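Local atomic coordinates of glycosylation Associate Protein 1 (Streptococcus agalactiae serotype V, PDB entry 6OYC), a protein that probably takes part in the glycosylation and secretion of serine-rich surface glycoproteins through the accessory Sec system. Residues Met38-Asp42 and Tyr66-Ser71; Trp98-Asp103 and Lys115-Ala121; Pro108-Leu112 and Lys122-Gly126; Phe303-Leu307 and Glu414-Ile418. All blocks are in the same frame, centred on the assembly; numbering follows the deposited sequence.

How the interactions relate
The four contacts follow one another along the chain, except that interactions 2 and 3 interleave their segments. Interaction 1 joins a helix and a loop beside the seven-stranded parallel sheet. Interactions 2 and 3 lie in and beside the ten-stranded antiparallel sheet that is inserted in the chain between strands of that parallel sheet; they share strand 118-125, have centres about 15 Å apart and touch through Leu119 and Leu112. Interaction 4 bridges the loop after strand 297-299 to helix 414-420, near the six-stranded parallel sheet. It meets interaction 1 where Tyr66 OH approaches Glu414 OE2 at 2.7 Å, so interaction 1 borders the junction between the parallel-sheet domains that interaction 4 spans, with interaction 2 more than 40 Å away between centres.

Interaction 1: Met38-Asp42 and Tyr66-Ser71; sequences MKMFD and YDLLES
Two flat groups meet partners here, the peptide carbonyl of Asp67 and the carboxylate of Asp42. Lys39 comes over the first from one face: its NZ donates to Asp67 O at 2.8 Å while standing 41° out of the carbonyl plane. The carboxylate of Asp42 presents OD2 to Ser71 OG at 2.8 Å, but the angle is too poor for a hydrogen bond, and the same oxygen brushes Leu68 CD2. NZ of Lys39 also passes close to the Asp67 side chain, whose OD2 stays 4.4 Å away, beyond a salt bridge although the charges are opposite. The lysine chain bends at chi2 and chi3, which swings its end across the gap and brings CE near Leu68 CD2.

Asp67, with its positive phi, is the C' residue of the Schellman motif that closes helix 59-65, so the ammonium group is bonded to a carbonyl just past that helix end. Directly afterwards Leu68 to Ser71 form a type I turn, which carries the loop on to strand 73-75 of the parallel sheet.

The apolar part of the contact is Met38 against Leu68. With CG anti to the backbone N (chi1 -176°), the methionine leans toward the loop; its CG packs on Leu68 CD2 at 3.7 Å, and its bent chain brings CE back to Leu68 CD1 at 3.9 Å. SD passes more loosely by Ser71 CB. Met38 also rests on Leu50 of strand 48-52, and Lys39 on Tyr501 of helix 484-502.

Interaction 2: Trp98-Asp103 and Lys115-Ala121; sequences WPEGVD and KSGDLIA. With GOL (glycerol), chain D.
Apolar packing comes first, with Trp98 and Ala121 at its inner end: the methyl CB of Ala121 sits 3.7 Å from CZ3 of the indole, approaching it obliquely. Ile120 fills the next place, its CG2 near Pro99 CG and Trp98 CE3, and its CG1 at 4.3 Å from Val102 CG1. Ile120 and Ala121 both face Val113 in a classic beta bulge, which lets two successive side chains turn toward the incoming loop. The indole NE1 is bonded to Phe93 O.

Direct polar contact is limited. The Lys115 chain bends at chi2 and chi4 and brings NZ to Glu100 O, in the type II turn from Pro99 to Val102; the modelled 2.4 Å is very short, so the exact distance is doubtful although a hydrogen bond is likely.

Bridged polar contacts centre on Asp103 and on the type I' turn from Lys115 to Asp118. One water donates to Gly101 O at 3.1 Å and to Asp103 OD2, and accepts from Ser116 N at 2.9 Å. A glycerol, probably from the crystallisation liquor, makes a second bridge: O2 donates to Asp103 OD1 at 3.0 Å, O3 donates to OD2, and O3 accepts from Gly117 N at 2.8 Å with an angle of 155°. The Asp103 carboxylate thus has OD2 shared between water and glycerol and OD1 held by glycerol.

Since the turn amides reach this carboxylate through hydroxyl and water oxygens, the outer end of the contact is solvent-mediated, whereas the direct contact between these two segments is mostly apolar, with the Lys115 to Glu100 bond as its polar exception.

Interaction 3: Pro108-Leu112 and Lys122-Gly126; sequences PFIVL and KVQFG
Val111 O is gripped by two groups of the opposite strand. Val123 N donates to it at 2.9 Å, in the carbonyl plane and close to straight (162°), and Lys122 CA adds a CA-H...O contact at 3.6 Å. The return bond, Val111 N to Val123 O, is weak at 3.4 Å. Together they mark Val111 and Val123 as a hydrogen-bonded antiparallel pair, while Leu112 and Lys122 form the neighbouring non-hydrogen-bonded pair.

On the face carrying the valines, Val111 CB meets Val123 CB at 4.1 Å, and Val111 CG2 comes to the edge of the Phe125 ring, 4.0 Å from CE1. Both valines also touch Phe93. Across the sheet, Leu112 CD2 runs alongside Lys122 CG at 3.7 Å, both side chains pointing the same way, and Ile110 CD1 reaches the extended lysine at CD.

At Ile110 strand pairing gives way to side-chain packing: CG2, beside the backbone N, lies over a face of the Gln124 amide, nearly equidistant from its three heavy atoms and 3.4 Å from NE2. The bend of Gln124 at chi2 (-86°) folds the amide back beneath that methyl, and NE2 is held by Tyr23 OH. A water fills the end of the pairing, accepting from Phe125 N at 2.7 Å and lying within bonding distance of Phe109 O and Gln124 OE1; Trp22 NE1 also bonds to Phe109 O. The alternation of pair types is that of antiparallel pairing, and the short turn joining strands 111-115 and 118-125 makes them a beta hairpin in the antiparallel sheet.

Interaction 4: Phe303-Leu307 and Glu414-Ile418; sequences FDTRL and ETDII
From CB outward, the side chain of Arg306 runs past Ile418: CB lies 3.9 Å from Ile418 CD1, and the bend at chi3 (-64°) turns the guanidinium so that this same methyl sits over the centre of one face, 3.7 Å from CZ. NE donates in the guanidinium plane to the syn lone pair of Asp304 OD1, at 3.0 Å. NH1 bonds to Arg65 O. NH2 is shared by two acids: it meets Asp304 OD2 at 2.7 Å, and on the other side Glu414 OE2 at 2.9 Å (161°), arriving from above the carboxylate, whose plane stands 83° from the guanidinium.

Each acid has a further partner. Asp304 OD2 is bonded to Tyr437 OH, and Glu414 takes Phe31 N on OE1 and Tyr66 OH on OE2, which fixes both carboxylates around the arginine. Leu307 CD2 adds apolar packing on Ile418 CG1 at 4.0 Å.

Asp304 OD1 also accepts from Arg306 N, an Asx turn. The Asp304-Arg306-Glu414 salt-bridge network joins the loop after strand 297-299 to the first turn of helix 414-420, between two Rossmann-like domains, consistent with a GT-B fold.

Interaction 1: Met38-Asp42 and Tyr66-Ser71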
loop_
_atom_site.group_PDB
_atom_site.type_symbol
_atom_site.label_atom_id
_atom_site.label_comp_id
_atom_site.label_asym_id
_atom_site.label_seq_id
_atom_site.Cartn_x
_atom_site.Cartn_y
_atom_site.Cartn_z
ATOM N N MET A 38 9.225 7.678 -7.419
ATOM C CA MET A 38 10.135 8.514 -6.645
ATOM C C MET A 38 11.444 7.800 -6.352
ATOM O O MET A 38 12.497 8.446 -6.292
ATOM C CB MET A 38 9.502 8.950 -5.338
ATOM C CG MET A 38 10.408 9.900 -4.576
ATOM S SD MET A 38 9.423 11.077 -3.657
ATOM C CE MET A 38 7.930 10.098 -3.597
ATOM N N LYS A 39 11.394 6.478 -6.162
ATOM C CA LYS A 39 12.611 5.712 -5.939
ATOM C C LYS A 39 13.548 5.823 -7.133
ATOM O O LYS A 39 14.745 6.067 -6.970
ATOM C CB LYS A 39 12.271 4.243 -5.656
ATOM C CG LYS A 39 11.723 3.955 -4.255
ATOM C CD LYS A 39 12.818 3.483 -3.282
ATOM C CE LYS A 39 13.681 4.648 -2.818
ATOM N NZ LYS A 39 14.405 4.425 -1.537
ATOM N N MET A 40 13.014 5.661 -8.349
ATOM C CA MET A 40 13.878 5.660 -9.522
ATOM C C MET A 40 14.369 7.058 -9.865
ATOM O O MET A 40 15.481 7.207 -10.388
ATOM C CB MET A 40 13.165 5.034 -10.716
ATOM C CG MET A 40 11.894 5.701 -11.120
ATOM S SD MET A 40 11.663 5.470 -12.897
ATOM C CE MET A 40 10.817 3.914 -12.977
ATOM N N PHE A 41 13.577 8.092 -9.575
ATOM C CA PHE A 41 14.127 9.435 -9.697
ATOM C C PHE A 41 15.236 9.655 -8.680
ATOM O O PHE A 41 16.204 10.364 -8.970
ATOM C CB PHE A 41 13.026 10.488 -9.554
ATOM C CG PHE A 41 12.291 10.745 -10.831
ATOM C CD1 PHE A 41 11.532 9.748 -11.410
ATOM C CD2 PHE A 41 12.405 11.962 -11.486
ATOM C CE1 PHE A 41 10.876 9.964 -12.602
ATOM C CE2 PHE A 41 11.752 12.186 -12.686
ATOM C CZ PHE A 41 10.978 11.195 -13.242
ATOM N N ASP A 42 15.115 9.037 -7.498
ATOM C CA ASP A 42 16.174 9.094 -6.491
ATOM C C ASP A 42 17.428 8.373 -6.971
ATOM O O ASP A 42 18.529 8.937 -6.945
ATOM C CB ASP A 42 15.687 8.469 -5.176
ATOM C CG ASP A 42 14.879 9.439 -4.325
ATOM O OD1 ASP A 42 14.615 10.563 -4.804
ATOM O OD2 ASP A 42 14.516 9.081 -3.180
ATOM N N TYR A 66 9.011 2.840 2.812
ATOM C CA TYR A 66 9.449 2.742 1.427
ATOM C C TYR A 66 10.817 3.376 1.199
ATOM O O TYR A 66 11.169 3.677 0.056
ATOM C CB TYR A 66 8.394 3.356 0.511
ATOM C CG TYR A 66 7.070 2.642 0.652
ATOM C CD1 TYR A 66 6.846 1.432 0.001
ATOM C CD2 TYR A 66 6.062 3.144 1.483
ATOM C CE1 TYR A 66 5.652 0.752 0.145
ATOM C CE2 TYR A 66 4.851 2.476 1.632
ATOM C CZ TYR A 66 4.652 1.274 0.949
ATOM O OH TYR A 66 3.470 0.567 1.068
ATOM N N ASP A 67 11.605 3.564 2.264
ATOM C CA ASP A 67 12.929 4.193 2.162
ATOM C C ASP A 67 12.829 5.576 1.516
ATOM O O ASP A 67 13.667 5.961 0.693
ATOM C CB ASP A 67 13.919 3.311 1.392
ATOM C CG ASP A 67 14.112 1.938 2.022
ATOM O OD1 ASP A 67 14.010 1.807 3.262
ATOM O OD2 ASP A 67 14.358 0.975 1.266
ATOM N N LEU A 68 11.774 6.317 1.868
ATOM C CA LEU A 68 11.546 7.656 1.343
ATOM C C LEU A 68 11.480 8.723 2.425
ATOM O O LEU A 68 11.226 9.885 2.110
ATOM C CB LEU A 68 10.261 7.699 0.518
ATOM C CG LEU A 68 10.300 6.971 -0.822
ATOM C CD1 LEU A 68 8.920 6.974 -1.435
ATOM C CD2 LEU A 68 11.309 7.640 -1.737
ATOM N N LEU A 69 11.708 8.367 3.690
ATOM C CA LEU A 69 11.596 9.348 4.762
ATOM C C LEU A 69 12.538 10.526 4.548
ATOM O O LEU A 69 12.261 11.631 5.008
ATOM C CB LEU A 69 11.873 8.684 6.102
ATOM C CG LEU A 69 11.793 9.597 7.324
ATOM C CD1 LEU A 69 10.404 10.158 7.466
ATOM C CD2 LEU A 69 12.207 8.846 8.584
ATOM N N GLU A 70 13.648 10.311 3.861
ATOM C CA GLU A 70 14.620 11.360 3.615
ATOM C C GLU A 70 14.329 12.129 2.335
ATOM O O GLU A 70 15.090 13.028 1.985
ATOM C CB GLU A 70 16.039 10.754 3.544
ATOM C CG GLU A 70 16.533 10.119 4.865
ATOM C CD GLU A 70 15.841 8.792 5.183
ATOM O OE1 GLU A 70 15.222 8.188 4.278
ATOM O OE2 GLU A 70 15.889 8.361 6.349
ATOM N N SER A 71 13.261 11.784 1.620
ATOM C CA SER A 71 13.086 12.310 0.274
ATOM C C SER A 71 12.509 13.716 0.229
ATOM O O SER A 71 12.553 14.337 -0.839
ATOM C CB SER A 71 12.205 11.372 -0.553
ATOM O OG SER A 71 13.014 10.452 -1.271
#

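Interaction 2: Trp98-Asp103 and Lys115-Ala121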
loop_
_atom_site.group_PDB
_atom_site.type_symbol
_atom_site.label_atom_id
_atom_site.label_comp_id
_atom_site.label_asym_id
_atom_site.label_seq_id
_atom_site.Cartn_x
_atom_site.Cartn_y
_atom_site.Cartn_z
ATOM N N TRP A 98 -5.343 9.160 32.572
ATOM C CA TRP A 98 -6.529 8.326 32.703
ATOM C C TRP A 98 -7.290 8.701 33.973
ATOM O O TRP A 98 -6.702 9.237 34.912
ATOM C CB TRP A 98 -6.126 6.850 32.740
ATOM C CG TRP A 98 -5.430 6.401 31.478
ATOM C CD1 TRP A 98 -4.112 6.051 31.335
ATOM C CD2 TRP A 98 -6.019 6.286 30.175
ATOM N NE1 TRP A 98 -3.849 5.720 30.029
ATOM C CE2 TRP A 98 -5.003 5.854 29.296
ATOM C CE3 TRP A 98 -7.308 6.500 29.670
ATOM C CZ2 TRP A 98 -5.239 5.628 27.935
ATOM C CZ3 TRP A 98 -7.541 6.286 28.319
ATOM C CH2 TRP A 98 -6.511 5.841 27.467
ATOM N N PRO A 99 -8.597 8.439 34.030
ATOM C CA PRO A 99 -9.291 8.500 35.329
ATOM C C PRO A 99 -8.571 7.613 36.337
ATOM O O PRO A 99 -8.054 6.549 35.989
ATOM C CB PRO A 99 -10.696 7.971 35.019
ATOM C CG PRO A 99 -10.846 8.086 33.510
ATOM C CD PRO A 99 -9.469 7.951 32.944
ATOM N N GLU A 100 -8.515 8.064 37.590
ATOM C CA GLU A 100 -7.838 7.288 38.624
ATOM C C GLU A 100 -8.390 5.869 38.701
ATOM O O GLU A 100 -9.595 5.646 38.579
ATOM C CB GLU A 100 -7.978 7.960 39.993
ATOM C CG GLU A 100 -6.853 7.601 40.995
ATOM C CD GLU A 100 -5.783 8.700 41.122
ATOM O OE1 GLU A 100 -4.865 8.544 41.962
ATOM O OE2 GLU A 100 -5.855 9.717 40.387
ATOM N N GLY A 101 -7.493 4.910 38.892
ATOM C CA GLY A 101 -7.898 3.539 39.122
ATOM C C GLY A 101 -8.277 2.723 37.902
ATOM O O GLY A 101 -8.826 1.626 38.069
ATOM N N VAL A 102 -8.006 3.199 36.679
ATOM C CA VAL A 102 -8.285 2.340 35.513
ATOM C C VAL A 102 -7.386 1.097 35.572
ATOM O O VAL A 102 -6.312 1.100 36.181
ATOM C CB VAL A 102 -8.090 3.085 34.180
ATOM C CG1 VAL A 102 -9.074 4.254 34.059
ATOM C CG2 VAL A 102 -6.644 3.561 34.020
ATOM N N ASP A 103 -7.845 0.016 34.935
ATOM C CA ASP A 103 -7.042 -1.188 34.741
ATOM C C ASP A 103 -6.881 -1.466 33.246
ATOM O O ASP A 103 -7.707 -1.056 32.425
ATOM C CB ASP A 103 -7.679 -2.401 35.453
ATOM C CG ASP A 103 -9.099 -2.666 34.993
ATOM O OD1 ASP A 103 -9.266 -3.237 33.889
ATOM O OD2 ASP A 103 -10.054 -2.320 35.726
ATOM N N LYS A 115 -12.664 0.801 33.974
ATOM C CA LYS A 115 -12.753 1.283 35.350
ATOM C C LYS A 115 -13.901 0.525 36.009
ATOM O O LYS A 115 -15.071 0.746 35.671
ATOM C CB LYS A 115 -12.959 2.807 35.373
ATOM C CG LYS A 115 -13.234 3.453 36.726
ATOM C CD LYS A 115 -12.163 3.149 37.764
ATOM C CE LYS A 115 -12.414 3.925 39.078
ATOM N NZ LYS A 115 -11.981 5.334 38.946
ATOM N N SER A 116 -13.565 -0.403 36.906
ATOM C CA SER A 116 -14.543 -1.296 37.542
ATOM C C SER A 116 -15.548 -1.860 36.540
ATOM O O SER A 116 -16.760 -1.790 36.733
ATOM C CB SER A 116 -15.273 -0.589 38.679
ATOM O OG SER A 116 -14.359 0.167 39.452
ATOM N N GLY A 117 -15.037 -2.437 35.455
ATOM C CA GLY A 117 -15.893 -3.047 34.455
ATOM C C GLY A 117 -16.447 -2.108 33.405
ATOM O O GLY A 117 -16.951 -2.581 32.388
ATOM N N ASP A 118 -16.375 -0.791 33.614
ATOM C CA ASP A 118 -16.818 0.169 32.609
ATOM C C ASP A 118 -15.714 0.423 31.592
ATOM O O ASP A 118 -14.594 0.786 31.963
ATOM C CB ASP A 118 -17.215 1.494 33.262
ATOM C CG ASP A 118 -18.618 1.469 33.804
ATOM O OD1 ASP A 118 -19.169 0.353 33.954
ATOM O OD2 ASP A 118 -19.168 2.557 34.084
ATOM N N LEU A 119 -16.035 0.241 30.315
ATOM C CA LEU A 119 -15.096 0.561 29.247
ATOM C C LEU A 119 -14.800 2.059 29.245
ATOM O O LEU A 119 -15.719 2.880 29.157
ATOM C CB LEU A 119 -15.661 0.132 27.892
ATOM C CG LEU A 119 -14.706 0.319 26.702
ATOM C CD1 LEU A 119 -13.351 -0.389 26.925
ATOM C CD2 LEU A 119 -15.344 -0.168 25.410
ATOM N N ILE A 120 -13.525 2.419 29.359
ATOM C CA ILE A 120 -13.096 3.798 29.162
ATOM C C ILE A 120 -12.521 4.017 27.768
ATOM O O ILE A 120 -12.813 5.024 27.130
ATOM C CB ILE A 120 -12.075 4.213 30.241
ATOM C CG1 ILE A 120 -12.633 3.957 31.640
ATOM C CG2 ILE A 120 -11.706 5.667 30.063
ATOM C CD1 ILE A 120 -13.976 4.569 31.836
ATOM N N ALA A 121 -11.693 3.100 27.270
ATOM C CA ALA A 121 -11.005 3.379 26.020
ATOM C C ALA A 121 -10.496 2.090 25.401
ATOM O O ALA A 121 -10.304 1.080 26.084
ATOM C CB ALA A 121 -9.841 4.353 26.221
HETATM C C1 GOL D . -12.916 -5.664 33.654
HETATM O O1 GOL D . -12.294 -6.610 32.807
HETATM C C2 GOL D . -12.119 -5.716 34.981
HETATM O O2 GOL D . -10.705 -5.774 34.765
HETATM C C3 GOL D . -12.639 -4.492 35.868
HETATM O O3 GOL D . -12.369 -3.229 35.223
HETATM O O HOH W 1 -10.766 -0.658 37.432
#

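Interaction 3: Pro108-Leu112 and Lys122-Gly126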
loop_
_atom_site.group_PDB
_atom_site.type_symbol
_atom_site.label_atom_id
_atom_site.label_comp_id
_atom_site.label_asym_id
_atom_site.label_seq_id
_atom_site.Cartn_x
_atom_site.Cartn_y
_atom_site.Cartn_z
ATOM N N PRO A 108 -4.670 -9.924 22.420
ATOM C CA PRO A 108 -3.669 -10.122 21.363
ATOM C C PRO A 108 -3.647 -9.016 20.313
ATOM O O PRO A 108 -2.800 -9.069 19.419
ATOM C CB PRO A 108 -4.081 -11.468 20.738
ATOM C CG PRO A 108 -4.821 -12.174 21.807
ATOM C CD PRO A 108 -5.539 -11.105 22.586
ATOM N N PHE A 109 -4.525 -8.012 20.380
ATOM C CA PHE A 109 -4.606 -7.042 19.290
ATOM C C PHE A 109 -4.636 -5.583 19.762
ATOM O O PHE A 109 -4.107 -4.711 19.071
ATOM C CB PHE A 109 -5.829 -7.354 18.419
ATOM C CG PHE A 109 -5.787 -8.734 17.791
ATOM C CD1 PHE A 109 -4.979 -8.988 16.671
ATOM C CD2 PHE A 109 -6.533 -9.782 18.318
ATOM C CE1 PHE A 109 -4.930 -10.274 16.092
ATOM C CE2 PHE A 109 -6.495 -11.064 17.737
ATOM C CZ PHE A 109 -5.688 -11.311 16.629
ATOM N N ILE A 110 -5.243 -5.304 20.926
ATOM C CA ILE A 110 -5.402 -3.952 21.455
ATOM C C ILE A 110 -5.297 -4.007 22.976
ATOM O O ILE A 110 -5.229 -5.081 23.578
ATOM C CB ILE A 110 -6.754 -3.326 21.056
ATOM C CG1 ILE A 110 -7.888 -4.080 21.754
ATOM C CG2 ILE A 110 -6.946 -3.282 19.519
ATOM C CD1 ILE A 110 -9.225 -3.434 21.584
ATOM N N VAL A 111 -5.374 -2.835 23.609
ATOM C CA VAL A 111 -5.485 -2.730 25.063
ATOM C C VAL A 111 -6.839 -2.124 25.411
ATOM O O VAL A 111 -7.255 -1.127 24.812
ATOM C CB VAL A 111 -4.334 -1.902 25.671
ATOM C CG1 VAL A 111 -4.573 -1.714 27.141
ATOM C CG2 VAL A 111 -2.989 -2.614 25.476
ATOM N N LEU A 112 -7.536 -2.745 26.358
ATOM C CA LEU A 112 -8.753 -2.186 26.931
ATOM C C LEU A 112 -8.433 -1.426 28.217
ATOM O O LEU A 112 -7.779 -1.966 29.120
ATOM C CB LEU A 112 -9.771 -3.288 27.212
ATOM C CG LEU A 112 -10.168 -4.020 25.930
ATOM C CD1 LEU A 112 -10.960 -5.304 26.251
ATOM C CD2 LEU A 112 -10.960 -3.072 25.006
ATOM N N LYS A 122 -10.288 2.150 24.083
ATOM C CA LYS A 122 -9.585 1.120 23.334
ATOM C C LYS A 122 -8.354 1.753 22.710
ATOM O O LYS A 122 -8.450 2.792 22.060
ATOM C CB LYS A 122 -10.468 0.502 22.269
ATOM C CG LYS A 122 -11.700 -0.125 22.810
ATOM C CD LYS A 122 -12.392 -0.999 21.767
ATOM C CE LYS A 122 -13.775 -1.446 22.271
ATOM N NZ LYS A 122 -14.348 -2.643 21.540
ATOM N N VAL A 123 -7.199 1.143 22.929
ATOM C CA VAL A 123 -5.925 1.705 22.514
ATOM C C VAL A 123 -5.452 0.935 21.298
ATOM O O VAL A 123 -5.415 -0.297 21.327
ATOM C CB VAL A 123 -4.903 1.641 23.657
ATOM C CG1 VAL A 123 -3.557 2.165 23.195
ATOM C CG2 VAL A 123 -5.436 2.425 24.867
ATOM N N GLN A 124 -5.099 1.651 20.230
ATOM C CA GLN A 124 -4.723 1.027 18.967
ATOM C C GLN A 124 -3.290 1.381 18.616
ATOM O O GLN A 124 -2.841 2.516 18.841
ATOM C CB GLN A 124 -5.654 1.448 17.831
ATOM C CG GLN A 124 -7.050 0.793 17.925
ATOM C CD GLN A 124 -7.090 -0.571 17.271
ATOM O OE1 GLN A 124 -6.054 -1.088 16.829
ATOM N NE2 GLN A 124 -8.289 -1.160 17.181
ATOM N N PHE A 125 -2.579 0.400 18.050
ATOM C CA PHE A 125 -1.173 0.547 17.712
ATOM C C PHE A 125 -0.965 0.396 16.210
ATOM O O PHE A 125 -1.679 -0.351 15.537
ATOM C CB PHE A 125 -0.314 -0.465 18.491
ATOM C CG PHE A 125 -0.520 -0.392 19.979
ATOM C CD1 PHE A 125 -1.532 -1.125 20.595
ATOM C CD2 PHE A 125 0.245 0.454 20.750
ATOM C CE1 PHE A 125 -1.748 -1.037 21.969
ATOM C CE2 PHE A 125 0.049 0.537 22.114
ATOM C CZ PHE A 125 -0.956 -0.214 22.722
ATOM N N GLY A 126 0.012 1.136 15.688
ATOM C CA GLY A 126 0.328 1.088 14.281
ATOM C C GLY A 126 1.134 -0.142 13.886
ATOM O O GLY A 126 1.525 -0.979 14.705
HETATM O O HOH W 2 -3.679 -2.064 17.960
#

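Interaction 4: Phe303-Leu307 and Glu414-Ile418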
loop_
_atom_site.group_PDB
_atom_site.type_symbol
_atom_site.label_atom_id
_atom_site.label_comp_id
_atom_site.label_asym_id
_atom_site.label_seq_id
_atom_site.Cartn_x
_atom_site.Cartn_y
_atom_site.Cartn_z
ATOM N N PHE A 303 8.377 -2.036 -10.434
ATOM C CA PHE A 303 9.331 -2.723 -9.565
ATOM C C PHE A 303 9.337 -2.155 -8.151
ATOM O O PHE A 303 9.258 -0.938 -7.949
ATOM C CB PHE A 303 10.748 -2.614 -10.128
ATOM C CG PHE A 303 10.932 -3.286 -11.443
ATOM C CD1 PHE A 303 10.994 -4.673 -11.525
ATOM C CD2 PHE A 303 11.069 -2.531 -12.610
ATOM C CE1 PHE A 303 11.171 -5.301 -12.757
ATOM C CE2 PHE A 303 11.254 -3.143 -13.835
ATOM C CZ PHE A 303 11.307 -4.535 -13.911
ATOM N N ASP A 304 9.476 -3.046 -7.169
ATOM C CA ASP A 304 9.662 -2.694 -5.759
ATOM C C ASP A 304 11.019 -3.239 -5.329
ATOM O O ASP A 304 11.151 -4.430 -5.037
ATOM C CB ASP A 304 8.550 -3.259 -4.878
ATOM C CG ASP A 304 8.755 -2.945 -3.386
ATOM O OD1 ASP A 304 9.702 -2.197 -3.030
ATOM O OD2 ASP A 304 7.960 -3.446 -2.566
ATOM N N THR A 305 12.017 -2.362 -5.250
ATOM C CA THR A 305 13.383 -2.828 -5.045
ATOM C C THR A 305 13.721 -3.127 -3.589
ATOM O O THR A 305 14.865 -3.483 -3.308
ATOM C CB THR A 305 14.364 -1.803 -5.600
ATOM O OG1 THR A 305 13.986 -0.503 -5.140
ATOM C CG2 THR A 305 14.344 -1.822 -7.155
ATOM N N ARG A 306 12.775 -3.003 -2.657
ATOM C CA ARG A 306 13.006 -3.546 -1.322
ATOM C C ARG A 306 13.154 -5.067 -1.325
ATOM O O ARG A 306 13.602 -5.631 -0.321
ATOM C CB ARG A 306 11.863 -3.159 -0.373
ATOM C CG ARG A 306 11.632 -1.651 -0.189
ATOM C CD ARG A 306 10.337 -1.362 0.584
ATOM N NE ARG A 306 9.143 -1.803 -0.136
ATOM C CZ ARG A 306 7.932 -1.904 0.411
ATOM N NH1 ARG A 306 7.760 -1.587 1.686
ATOM N NH2 ARG A 306 6.903 -2.340 -0.311
ATOM N N LEU A 307 12.742 -5.750 -2.393
ATOM C CA LEU A 307 12.855 -7.206 -2.440
ATOM C C LEU A 307 14.316 -7.624 -2.611
ATOM O O LEU A 307 15.060 -7.027 -3.397
ATOM C CB LEU A 307 12.023 -7.772 -3.599
ATOM C CG LEU A 307 10.519 -8.028 -3.451
ATOM C CD1 LEU A 307 10.219 -9.149 -2.436
ATOM C CD2 LEU A 307 9.773 -6.733 -3.093
ATOM N N GLU A 414 3.335 -5.471 3.631
ATOM C CA GLU A 414 4.338 -5.742 2.607
ATOM C C GLU A 414 5.637 -6.225 3.234
ATOM O O GLU A 414 6.309 -7.099 2.680
ATOM C CB GLU A 414 4.583 -4.502 1.752
ATOM C CG GLU A 414 3.420 -4.194 0.827
ATOM C CD GLU A 414 3.370 -2.744 0.371
ATOM O OE1 GLU A 414 2.436 -2.397 -0.380
ATOM O OE2 GLU A 414 4.252 -1.951 0.757
ATOM N N THR A 415 5.993 -5.691 4.409
ATOM C CA THR A 415 7.236 -6.100 5.058
ATOM C C THR A 415 7.229 -7.591 5.393
ATOM O O THR A 415 8.250 -8.265 5.243
ATOM C CB THR A 415 7.483 -5.256 6.314
ATOM O OG1 THR A 415 7.366 -3.873 5.987
ATOM C CG2 THR A 415 8.878 -5.473 6.835
ATOM N N ASP A 416 6.098 -8.122 5.870
ATOM C CA ASP A 416 5.976 -9.567 6.056
ATOM C C ASP A 416 6.263 -10.311 4.760
ATOM O O ASP A 416 7.091 -11.225 4.723
ATOM C CB ASP A 416 4.574 -9.922 6.525
ATOM C CG ASP A 416 4.410 -9.786 7.992
ATOM O OD1 ASP A 416 5.410 -9.474 8.668
ATOM O OD2 ASP A 416 3.268 -9.954 8.464
ATOM N N ILE A 417 5.572 -9.924 3.686
ATOM C CA ILE A 417 5.725 -10.597 2.403
ATOM C C ILE A 417 7.175 -10.566 1.975
ATOM O O ILE A 417 7.741 -11.574 1.542
ATOM C CB ILE A 417 4.827 -9.938 1.348
ATOM C CG1 ILE A 417 3.356 -10.110 1.741
ATOM C CG2 ILE A 417 5.155 -10.487 -0.049
ATOM C CD1 ILE A 417 2.421 -9.292 0.884
ATOM N N ILE A 418 7.792 -9.393 2.102
ATOM C CA ILE A 418 9.182 -9.220 1.723
ATOM C C ILE A 418 10.062 -10.151 2.536
ATOM O O ILE A 418 10.949 -10.821 1.990
ATOM C CB ILE A 418 9.595 -7.747 1.892
ATOM C CG1 ILE A 418 8.881 -6.870 0.854
ATOM C CG2 ILE A 418 11.104 -7.624 1.769
ATOM C CD1 ILE A 418 9.014 -5.350 1.105
#